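Local coordinates for extracellular protein containing a SCP domain (Bacillus anthracis, PDB 4IFA), which is of unknown function but is an extracellular protein that joins a CAP-associated N-terminal domain to an SCP (CAP-superfamily) domain, at residues 168-171 and 176-179; 226-231 and 300-305; 118-121 and 127-130. All coordinates share one frame; numbering follows the deposited sequence. Where two conformers were deposited one is given.

Interaction 1: 168-171 and 176-179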
ATOM      1  N   LEU A 168     -11.368  -0.802  -1.913  1.00 18.78           N
ATOM      2  CA  LEU A 168     -11.226  -2.265  -1.989  1.00 19.23           C
ATOM      3  C   LEU A 168     -10.217  -2.598  -3.066  1.00 19.48           C
ATOM      4  O   LEU A 168     -10.521  -2.516  -4.250  1.00 20.96           O
ATOM      5  CB  LEU A 168     -12.584  -2.919  -2.264  1.00 20.01           C
ATOM      6  CG  LEU A 168     -13.738  -2.536  -1.323  1.00 20.18           C
ATOM      7  CD1 LEU A 168     -15.044  -3.200  -1.805  1.00 22.85           C
ATOM      8  CD2 LEU A 168     -13.435  -2.931   0.099  1.00 22.75           C
ATOM      9  N   TYR A 169      -9.015  -2.994  -2.651  1.00 17.92           N
ATOM     10  CA  TYR A 169      -7.949  -3.273  -3.597  1.00 18.54           C
ATOM     11  C   TYR A 169      -8.024  -4.720  -4.072  1.00 17.17           C
ATOM     12  O   TYR A 169      -7.965  -5.663  -3.275  1.00 18.51           O
ATOM     13  CB  TYR A 169      -6.583  -3.004  -2.976  1.00 16.87           C
ATOM     14  CG  TYR A 169      -6.158  -1.553  -2.877  1.00 19.77           C
ATOM     15  CD1 TYR A 169      -5.845  -0.826  -4.020  1.00 24.69           C
ATOM     16  CD2 TYR A 169      -5.975  -0.922  -1.642  1.00 27.14           C
ATOM     17  CE1 TYR A 169      -5.400   0.466  -3.965  1.00 26.84           C
ATOM     18  CE2 TYR A 169      -5.502   0.378  -1.583  1.00 29.31           C
ATOM     19  CZ  TYR A 169      -5.226   1.059  -2.733  1.00 25.24           C
ATOM     20  OH  TYR A 169      -4.686   2.338  -2.717  1.00 23.72           O
ATOM     21  N   PHE A 170      -8.131  -4.881  -5.391  1.00 17.73           N
ATOM     22  CA  PHE A 170      -8.174  -6.199  -6.034  1.00 18.67           C
ATOM     23  C   PHE A 170      -6.911  -6.473  -6.856  1.00 19.30           C
ATOM     24  O   PHE A 170      -6.285  -5.554  -7.377  1.00 19.99           O
ATOM     25  CB  PHE A 170      -9.362  -6.286  -6.984  1.00 19.76           C
ATOM     26  CG  PHE A 170     -10.667  -6.428  -6.298  1.00 20.71           C
ATOM     27  CD1 PHE A 170     -11.163  -7.684  -5.985  1.00 20.15           C
ATOM     28  CD2 PHE A 170     -11.385  -5.316  -5.897  1.00 19.10           C
ATOM     29  CE1 PHE A 170     -12.379  -7.825  -5.278  1.00 21.06           C
ATOM     30  CE2 PHE A 170     -12.573  -5.451  -5.212  1.00 19.97           C
ATOM     31  CZ  PHE A 170     -13.059  -6.694  -4.895  1.00 20.52           C
ATOM     32  N   ASP A 171      -6.601  -7.755  -6.972  1.00 19.68           N
ATOM     33  CA  ASP A 171      -5.713  -8.275  -7.988  1.00 19.55           C
ATOM     34  C   ASP A 171      -6.651  -8.644  -9.133  1.00 20.47           C
ATOM     35  O   ASP A 171      -7.409  -9.609  -9.020  1.00 21.15           O
ATOM     36  CB  ASP A 171      -5.010  -9.514  -7.429  1.00 19.87           C
ATOM     37  CG  ASP A 171      -4.116 -10.177  -8.448  1.00 19.25           C
ATOM     38  OD1 ASP A 171      -4.413 -10.121  -9.667  1.00 20.63           O
ATOM     39  OD2 ASP A 171      -3.055 -10.707  -8.034  1.00 21.44           O
ATOM     40  N   GLU A 176      -9.409 -11.306  -7.010  1.00 20.69           N
ATOM     41  CA  GLU A 176      -9.538 -11.421  -5.562  1.00 20.66           C
ATOM     42  C   GLU A 176      -9.198 -10.166  -4.796  1.00 18.76           C
ATOM     43  O   GLU A 176      -8.272  -9.418  -5.138  1.00 18.14           O
ATOM     44  CB  GLU A 176      -8.687 -12.617  -5.066  1.00 21.14           C
ATOM     45  CG  GLU A 176      -9.252 -13.932  -5.572  1.00 24.27           C
ATOM     46  CD  GLU A 176      -8.531 -15.201  -5.119  1.00 30.26           C
ATOM     47  OE1 GLU A 176      -7.619 -15.126  -4.296  1.00 31.65           O
ATOM     48  OE2 GLU A 176      -8.952 -16.286  -5.603  1.00 31.69           O
ATOM     49  N   LEU A 177      -9.943  -9.938  -3.710  1.00 17.50           N
ATOM     50  CA  LEU A 177      -9.707  -8.820  -2.771  1.00 17.62           C
ATOM     51  C   LEU A 177      -8.394  -9.083  -2.033  1.00 17.28           C
ATOM     52  O   LEU A 177      -8.240 -10.134  -1.402  1.00 19.38           O
ATOM     53  CB  LEU A 177     -10.881  -8.708  -1.800  1.00 17.99           C
ATOM     54  CG  LEU A 177     -10.814  -7.587  -0.792  1.00 16.96           C
ATOM     55  CD1 LEU A 177     -10.945  -6.258  -1.519  1.00 18.98           C
ATOM     56  CD2 LEU A 177     -11.932  -7.754   0.195  1.00 18.18           C
ATOM     57  N   VAL A 178      -7.452  -8.136  -2.137  1.00 17.43           N
ATOM     58  CA  VAL A 178      -6.123  -8.312  -1.552  1.00 17.22           C
ATOM     59  C   VAL A 178      -5.792  -7.248  -0.486  1.00 18.40           C
ATOM     60  O   VAL A 178      -4.816  -7.376   0.232  1.00 19.40           O
ATOM     61  CB  VAL A 178      -4.995  -8.398  -2.621  1.00 17.32           C
ATOM     62  CG1 VAL A 178      -5.159  -9.668  -3.526  1.00 18.02           C
ATOM     63  CG2 VAL A 178      -4.912  -7.126  -3.445  1.00 19.09           C
ATOM     64  N   GLY A 179      -6.593  -6.193  -0.397  1.00 17.25           N
ATOM     65  CA  GLY A 179      -6.403  -5.190   0.682  1.00 17.29           C
ATOM     66  C   GLY A 179      -7.601  -4.306   0.819  1.00 17.86           C
ATOM     67  O   GLY A 179      -8.423  -4.228  -0.101  1.00 18.78           O
TER
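F170 and L177 face each other at the apolar centre of this beta hairpin. CD1 of L177 lies over one face of the F170 ring, offset toward the rim and 4.2 Å from the ring centroid. L177 gets there because its CG stands anti to the backbone N (chi1 -178°), which brings CD1 against the F170 ring and within 3.5 Å of O of Y169. The same CD1 of L177 also touches CB of L168 at 3.8 Å. V125 of helix 122-128 touches both L168 and F170, and Y122 meets the F170 ring edge-to-face. Y169, D171 and V178 pack against helix 298-306 instead.

The strands are antiparallel, but their short axes stand at 123°, well away from a straight pair. A classic beta bulge lies here: V178 and G179 both face Y169. O of Y169 therefore accepts two N-H groups. N of V178 meets O of Y169 at 2.8 Å and nearly straight (172°); N of G179 reaches O of Y169 at 3.2 Å. N of Y169 donates to O of G179 at 2.9 Å. Toward the turn, N of D171 donates to O of E176 at 3.0 Å, and the return bond from N of E176 is weak.

The polar ends find other partners. OD2 of D171 bridges to R312, while OD1 takes the amides of F173 and T174. E176 bridges to K121, and the Y169 hydroxyl bonds to R181. Paired amides and leucine-aromatic packing hold the hairpin, while the carboxylates of D171 and E176 tie it to neighbouring parts.

Interaction 2: 226-231 and 300-305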
ATOM      1  N   ASP A 226       7.387  -5.026   3.140  1.00 18.25           N
ATOM      2  CA  ASP A 226       6.544  -5.979   3.856  1.00 18.90           C
ATOM      3  C   ASP A 226       5.347  -6.435   3.017  1.00 18.86           C
ATOM      4  O   ASP A 226       4.989  -7.620   3.033  1.00 19.01           O
ATOM      5  CB  ASP A 226       6.025  -5.362   5.151  1.00 19.21           C
ATOM      6  CG  ASP A 226       7.065  -5.234   6.211  1.00 22.46           C
ATOM      7  OD1 ASP A 226       8.031  -6.016   6.239  1.00 26.10           O
ATOM      8  OD2 ASP A 226       6.907  -4.353   7.115  1.00 23.12           O
ATOM      9  N   LEU A 227       4.713  -5.507   2.297  1.00 18.44           N
ATOM     10  CA  LEU A 227       3.527  -5.847   1.536  1.00 17.12           C
ATOM     11  C   LEU A 227       3.908  -6.689   0.318  1.00 16.97           C
ATOM     12  O   LEU A 227       3.095  -7.461  -0.165  1.00 17.64           O
ATOM     13  CB  LEU A 227       2.765  -4.557   1.181  1.00 17.16           C
ATOM     14  CG  LEU A 227       2.205  -3.789   2.366  1.00 18.03           C
ATOM     15  CD1 LEU A 227       1.692  -2.406   1.883  1.00 19.89           C
ATOM     16  CD2 LEU A 227       1.078  -4.616   2.988  1.00 21.94           C
ATOM     17  N   THR A 228       5.143  -6.542  -0.172  1.00 16.10           N
ATOM     18  CA  THR A 228       5.632  -7.422  -1.264  1.00 16.11           C
ATOM     19  C   THR A 228       5.754  -8.842  -0.687  1.00 16.88           C
ATOM     20  O   THR A 228       5.419  -9.788  -1.384  1.00 17.36           O
ATOM     21  CB  THR A 228       6.977  -6.942  -1.851  1.00 16.81           C
ATOM     22  OG1 THR A 228       6.736  -5.691  -2.530  1.00 18.06           O
ATOM     23  CG2 THR A 228       7.510  -7.901  -2.898  1.00 17.25           C
ATOM     24  N   ASN A 229       6.235  -8.994   0.539  1.00 17.50           N
ATOM     25  CA  ASN A 229       6.344 -10.313   1.142  1.00 17.99           C
ATOM     26  C   ASN A 229       4.955 -10.932   1.404  1.00 19.58           C
ATOM     27  O   ASN A 229       4.807 -12.146   1.330  1.00 18.81           O
ATOM     28  CB  ASN A 229       7.254 -10.342   2.346  1.00 19.46           C
ATOM     29  CG  ASN A 229       8.708 -10.399   1.956  1.00 18.71           C
ATOM     30  OD1 ASN A 229       9.031 -10.995   0.930  1.00 19.72           O
ATOM     31  ND2 ASN A 229       9.590  -9.814   2.761  1.00 22.43           N
ATOM     32  N   ILE A 230       3.937 -10.114   1.668  1.00 18.07           N
ATOM     33  CA  ILE A 230       2.558 -10.620   1.760  1.00 17.78           C
ATOM     34  C   ILE A 230       2.118 -11.201   0.411  1.00 18.17           C
ATOM     35  O   ILE A 230       1.514 -12.271   0.351  1.00 19.38           O
ATOM     36  CB  ILE A 230       1.616  -9.537   2.289  1.00 19.29           C
ATOM     37  CG1 ILE A 230       1.930  -9.345   3.773  1.00 23.17           C
ATOM     38  CG2 ILE A 230       0.146  -9.889   2.034  1.00 20.52           C
ATOM     39  CD1 ILE A 230       1.125  -8.321   4.456  1.00 26.74           C
ATOM     40  N   ILE A 231       2.444 -10.503  -0.679  1.00 16.96           N
ATOM     41  CA  ILE A 231       2.181 -11.031  -1.989  1.00 18.46           C
ATOM     42  C   ILE A 231       2.936 -12.351  -2.194  1.00 18.90           C
ATOM     43  O   ILE A 231       2.349 -13.340  -2.713  1.00 20.41           O
ATOM     44  CB  ILE A 231       2.592  -9.989  -3.071  1.00 17.51           C
ATOM     45  CG1 ILE A 231       1.644  -8.809  -3.063  1.00 18.63           C
ATOM     46  CG2 ILE A 231       2.574 -10.640  -4.459  1.00 19.40           C
ATOM     47  CD1 ILE A 231       2.128  -7.575  -3.824  1.00 18.55           C
ATOM     48  N   ALA A 300      -0.350   2.283  -2.691  1.00 18.45           N
ATOM     49  CA  ALA A 300      -0.928   2.502  -4.006  1.00 18.71           C
ATOM     50  C   ALA A 300       0.014   2.109  -5.125  1.00 17.13           C
ATOM     51  O   ALA A 300      -0.392   1.454  -6.123  1.00 18.90           O
ATOM     52  CB  ALA A 300      -1.361   3.985  -4.156  1.00 19.07           C
ATOM     53  N   ALA A 301       1.294   2.441  -4.993  1.00 17.59           N
ATOM     54  CA  ALA A 301       2.273   2.040  -6.022  1.00 16.89           C
ATOM     55  C   ALA A 301       2.351   0.546  -6.165  1.00 16.40           C
ATOM     56  O   ALA A 301       2.352   0.024  -7.281  1.00 17.48           O
ATOM     57  CB  ALA A 301       3.680   2.582  -5.711  1.00 17.76           C
ATOM     58  N   LEU A 302       2.421  -0.167  -5.055  1.00 17.57           N
ATOM     59  CA  LEU A 302       2.536  -1.632  -5.106  1.00 16.17           C
ATOM     60  C   LEU A 302       1.287  -2.271  -5.774  1.00 16.68           C
ATOM     61  O   LEU A 302       1.394  -3.267  -6.535  1.00 17.33           O
ATOM     62  CB  LEU A 302       2.771  -2.208  -3.705  1.00 17.52           C
ATOM     63  CG  LEU A 302       2.882  -3.712  -3.602  1.00 17.70           C
ATOM     64  CD1 LEU A 302       4.042  -4.223  -4.434  1.00 18.53           C
ATOM     65  CD2 LEU A 302       3.083  -4.060  -2.131  1.00 17.96           C
ATOM     66  N   GLN A 303       0.100  -1.723  -5.518  0.50 16.66           N
ATOM     67  CA  GLN A 303      -1.116  -2.248  -6.135  0.50 17.27           C
ATOM     68  C   GLN A 303      -1.108  -1.989  -7.640  0.50 17.48           C
ATOM     69  O   GLN A 303      -1.677  -2.764  -8.413  0.50 18.02           O
ATOM     70  CB  GLN A 303      -2.373  -1.730  -5.447  0.50 17.61           C
ATOM     71  CG  GLN A 303      -2.575  -2.378  -4.092  0.50 15.88           C
ATOM     72  CD  GLN A 303      -2.764  -3.876  -4.214  0.50 19.02           C
ATOM     73  OE1 GLN A 303      -2.030  -4.678  -3.610  0.50 19.26           O
ATOM     74  NE2 GLN A 303      -3.739  -4.272  -5.011  0.50 19.25           N
ATOM     75  N   GLY A 304      -0.462  -0.907  -8.061  1.00 18.16           N
ATOM     76  CA  GLY A 304      -0.274  -0.642  -9.490  1.00 19.12           C
ATOM     77  C   GLY A 304       0.644  -1.695 -10.092  1.00 18.34           C
ATOM     78  O   GLY A 304       0.382  -2.237 -11.192  1.00 19.89           O
ATOM     79  N   TRP A 305       1.723  -2.046  -9.398  1.00 18.27           N
ATOM     80  CA  TRP A 305       2.644  -3.081  -9.880  1.00 18.23           C
ATOM     81  C   TRP A 305       1.991  -4.461  -9.955  1.00 17.69           C
ATOM     82  O   TRP A 305       2.151  -5.214 -10.926  1.00 18.44           O
ATOM     83  CB  TRP A 305       3.916  -3.162  -9.042  1.00 17.12           C
ATOM     84  CG  TRP A 305       4.785  -1.951  -9.144  1.00 16.85           C
ATOM     85  CD1 TRP A 305       5.020  -1.219 -10.280  1.00 19.91           C
ATOM     86  CD2 TRP A 305       5.631  -1.383  -8.121  1.00 16.66           C
ATOM     87  NE1 TRP A 305       5.921  -0.216 -10.019  1.00 19.09           N
ATOM     88  CE2 TRP A 305       6.307  -0.286  -8.706  1.00 16.85           C
ATOM     89  CE3 TRP A 305       5.848  -1.656  -6.774  1.00 17.40           C
ATOM     90  CZ2 TRP A 305       7.190   0.504  -7.962  1.00 18.61           C
ATOM     91  CZ3 TRP A 305       6.683  -0.854  -6.053  1.00 17.45           C
ATOM     92  CH2 TRP A 305       7.367   0.186  -6.656  1.00 17.75           C
TER
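L302 reaches L227, T228 and I231 because its CG points away from its own backbone N (chi1 179°) and its second torsion, 60°, spreads the two methyls toward helix 226-231. On the other side, I231 has CG1 beside its own backbone N, and the chain then runs out extended. Its CD1 thus meets L302 tip to tip, with CD1 of I231 3.9 Å from CD1 of L302. The other methyl, CD2 of L302, presses on CB of L227 at 3.4 Å, closer than usual for two carbons. The packing is tight at this point.

T228 crosses L302 obliquely. OG1 of T228 lies 3.6 Å from CD1 of L302, a plain packing contact. The hydroxyl is hydrogen-bonded to the backbone O of I224, one turn earlier in the same helix. CD1 of L302 also sits at the edge of the W305 ring, in its plane, so this methyl has W305 of its own helix and T228 and I231 of the other as neighbours. Around the contact, Q334 of strand 331-338 touches L302, and Y91 and A107 touch L227.

The short axes are 10.8 Å apart at an angle of 33°, a wide spacing bridged by one leucine set against three side chains. All four touching residues are buried. This is core packing between helices 210-234 and 298-306, consistent with the alpha-beta-alpha sandwich of the CAP/SCP family.

Interaction 3: 118-121 and 127-130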
ATOM      1  N   ILE A 118     -10.552 -11.157   2.967  1.00 19.02           N
ATOM      2  CA  ILE A 118      -9.391 -11.067   2.077  1.00 18.99           C
ATOM      3  C   ILE A 118      -9.361 -12.398   1.344  1.00 18.85           C
ATOM      4  O   ILE A 118      -9.400 -13.461   1.979  1.00 20.50           O
ATOM      5  CB  ILE A 118      -8.102 -10.810   2.870  1.00 18.39           C
ATOM      6  CG1 ILE A 118      -8.169  -9.475   3.616  1.00 18.85           C
ATOM      7  CG2 ILE A 118      -6.888 -10.878   1.971  1.00 19.81           C
ATOM      8  CD1 ILE A 118      -8.209  -8.211   2.731  1.00 20.89           C
ATOM      9  N   ASN A 119      -9.332 -12.326  -0.006  1.00 18.21           N
ATOM     10  CA  ASN A 119      -9.348 -13.408  -1.001  1.00 19.89           C
ATOM     11  C   ASN A 119     -10.707 -13.484  -1.719  1.00 18.93           C
ATOM     12  O   ASN A 119     -10.839 -14.223  -2.695  1.00 20.06           O
ATOM     13  CB  ASN A 119      -9.088 -14.821  -0.433  1.00 20.48           C
ATOM     14  CG  ASN A 119      -7.746 -15.007   0.235  1.00 22.78           C
ATOM     15  OD1 ASN A 119      -6.842 -14.222   0.063  1.00 25.20           O
ATOM     16  ND2 ASN A 119      -7.639 -16.116   0.999  1.00 26.15           N
ATOM     17  N   GLU A 120     -11.701 -12.755  -1.258  1.00 18.60           N
ATOM     18  CA  GLU A 120     -13.041 -12.838  -1.852  1.00 19.37           C
ATOM     19  C   GLU A 120     -13.059 -12.418  -3.307  1.00 18.32           C
ATOM     20  O   GLU A 120     -12.385 -11.452  -3.702  1.00 18.55           O
ATOM     21  CB  GLU A 120     -14.031 -11.992  -1.046  1.00 18.86           C
ATOM     22  CG  GLU A 120     -15.503 -12.239  -1.399  1.00 20.28           C
ATOM     23  CD  GLU A 120     -16.484 -11.570  -0.472  1.00 20.13           C
ATOM     24  OE1 GLU A 120     -16.100 -10.696   0.312  1.00 21.32           O
ATOM     25  OE2 GLU A 120     -17.685 -12.000  -0.515  1.00 23.86           O
ATOM     26  N   LYS A 121     -13.818 -13.128  -4.127  1.00 19.76           N
ATOM     27  CA  LYS A 121     -13.937 -12.817  -5.526  1.00 20.29           C
ATOM     28  C   LYS A 121     -14.696 -11.520  -5.780  1.00 21.41           C
ATOM     29  O   LYS A 121     -15.696 -11.210  -5.109  1.00 20.90           O
ATOM     30  CB  LYS A 121     -14.603 -13.941  -6.301  1.00 22.56           C
ATOM     31  CG  LYS A 121     -13.870 -15.280  -6.331  1.00 23.40           C
ATOM     32  CD  LYS A 121     -12.523 -15.208  -7.031  1.00 29.27           C
ATOM     33  CE  LYS A 121     -12.016 -16.615  -7.372  1.00 32.58           C
ATOM     34  NZ  LYS A 121     -10.640 -16.593  -7.880  1.00 36.27           N
ATOM     35  N   LYS A 127     -21.776  -7.886  -5.786  1.00 28.90           N
ATOM     36  CA  LYS A 127     -23.167  -8.284  -5.670  1.00 31.10           C
ATOM     37  C   LYS A 127     -23.785  -7.841  -4.379  1.00 31.70           C
ATOM     38  O   LYS A 127     -24.972  -7.477  -4.351  1.00 32.35           O
ATOM     39  CB  LYS A 127     -23.262  -9.801  -5.766  1.00 31.49           C
ATOM     40  CG  LYS A 127     -24.628 -10.312  -6.110  1.00 37.27           C
ATOM     41  CD  LYS A 127     -24.622 -11.819  -6.167  1.00 40.92           C
ATOM     42  CE  LYS A 127     -23.726 -12.360  -7.268  1.00 40.49           C
ATOM     43  NZ  LYS A 127     -23.785 -13.837  -7.317  1.00 41.69           N
ATOM     44  N   LYS A 128     -23.012  -7.874  -3.298  1.00 31.42           N
ATOM     45  CA  LYS A 128     -23.580  -7.551  -1.992  1.00 33.78           C
ATOM     46  C   LYS A 128     -23.780  -6.040  -1.817  1.00 34.91           C
ATOM     47  O   LYS A 128     -24.605  -5.618  -0.995  1.00 36.66           O
ATOM     48  CB  LYS A 128     -22.797  -8.240  -0.818  1.00 33.25           C
ATOM     49  CG  LYS A 128     -21.457  -7.681  -0.479  1.00 31.94           C
ATOM     50  CD  LYS A 128     -20.688  -8.512   0.588  1.00 28.28           C
ATOM     51  CE  LYS A 128     -20.165  -9.867   0.062  1.00 29.77           C
ATOM     52  NZ  LYS A 128     -19.441 -10.788   1.027  1.00 25.55           N
ATOM     53  N   ASN A 129     -23.048  -5.238  -2.593  0.50 33.58           N
ATOM     54  CA  ASN A 129     -23.185  -3.779  -2.555  0.50 34.06           C
ATOM     55  C   ASN A 129     -22.576  -3.172  -3.817  0.50 33.25           C
ATOM     56  O   ASN A 129     -21.393  -2.774  -3.818  0.50 32.36           O
ATOM     57  CB  ASN A 129     -22.490  -3.195  -1.322  0.50 33.64           C
ATOM     58  CG  ASN A 129     -22.983  -1.794  -0.986  0.50 35.24           C
ATOM     59  OD1 ASN A 129     -23.789  -1.213  -1.722  0.50 36.13           O
ATOM     60  ND2 ASN A 129     -22.520  -1.252   0.138  0.50 37.27           N
ATOM     61  N   PRO A 130     -23.369  -3.115  -4.905  1.00 34.07           N
ATOM     62  CA  PRO A 130     -22.883  -2.583  -6.184  1.00 34.82           C
ATOM     63  C   PRO A 130     -22.014  -1.326  -6.060  1.00 35.10           C
ATOM     64  O   PRO A 130     -22.398  -0.361  -5.389  1.00 38.47           O
ATOM     65  CB  PRO A 130     -24.174  -2.321  -6.961  1.00 36.37           C
ATOM     66  CG  PRO A 130     -25.101  -3.398  -6.469  1.00 37.28           C
ATOM     67  CD  PRO A 130     -24.789  -3.525  -4.999  1.00 37.16           C
TER
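E120 and K128 bridge two pieces of backbone that never touch. Segment 118-121 is irregular. N119 has a positive phi of 107°, and E120 then returns to an extended conformation. K121 takes the N-cap position of helix 122-128. Segment 127-130 begins in the last turn of that helix and runs out into a loop. The pair thus connects the residue before the N-cap with the C-terminal part of helix 122-128.

The side chains come from opposite directions. With chi1 at -168° and the rest extended, E120 carries its carboxylate toward the far end of the helix. K128 starts with its CG between the backbone N and the carbonyl carbon, and its chain bends at chi3 (72°). NZ of K128 donates to OE2 of E120 at 2.6 Å, a short salt bridge. OE2 uses its syn lone pair, on the side of the other oxygen. That other oxygen, OE1 of E120, is 3.4 Å from NZ of K128 and accepts from the backbone N of Y117. NZ of K128 also bonds to the backbone O of P115.

The lysine is exposed, but the glutamate is buried. Its charge is probably balanced by the ammonium group and further eased by the amide of Y117. Through P115, E120 and Y117, the charged pair links the end of helix 122-128 to the loop preceding it.

In the fold
From the N terminus, interaction 3 comes first and closes a short loop around helix 122-128. Interaction 1 follows, closing the turn between strands 164-171 and 176-183. Interaction 2 comes last and closes the longest loop, 68 residues within the SCP domain. The three lie in series, so none nests in or crosses another. Interactions 3 and 1 touch through a probable hydrogen bond between N119 and L177, tying the loop before helix 122-128 to the hairpin. Interactions 1 and 2 meet where Q303 packs on Y169 and V178, joining the hairpin of the CAP-associated N-terminal region to helix 298-306 of the SCP domain. Interactions 2 and 3 do not touch.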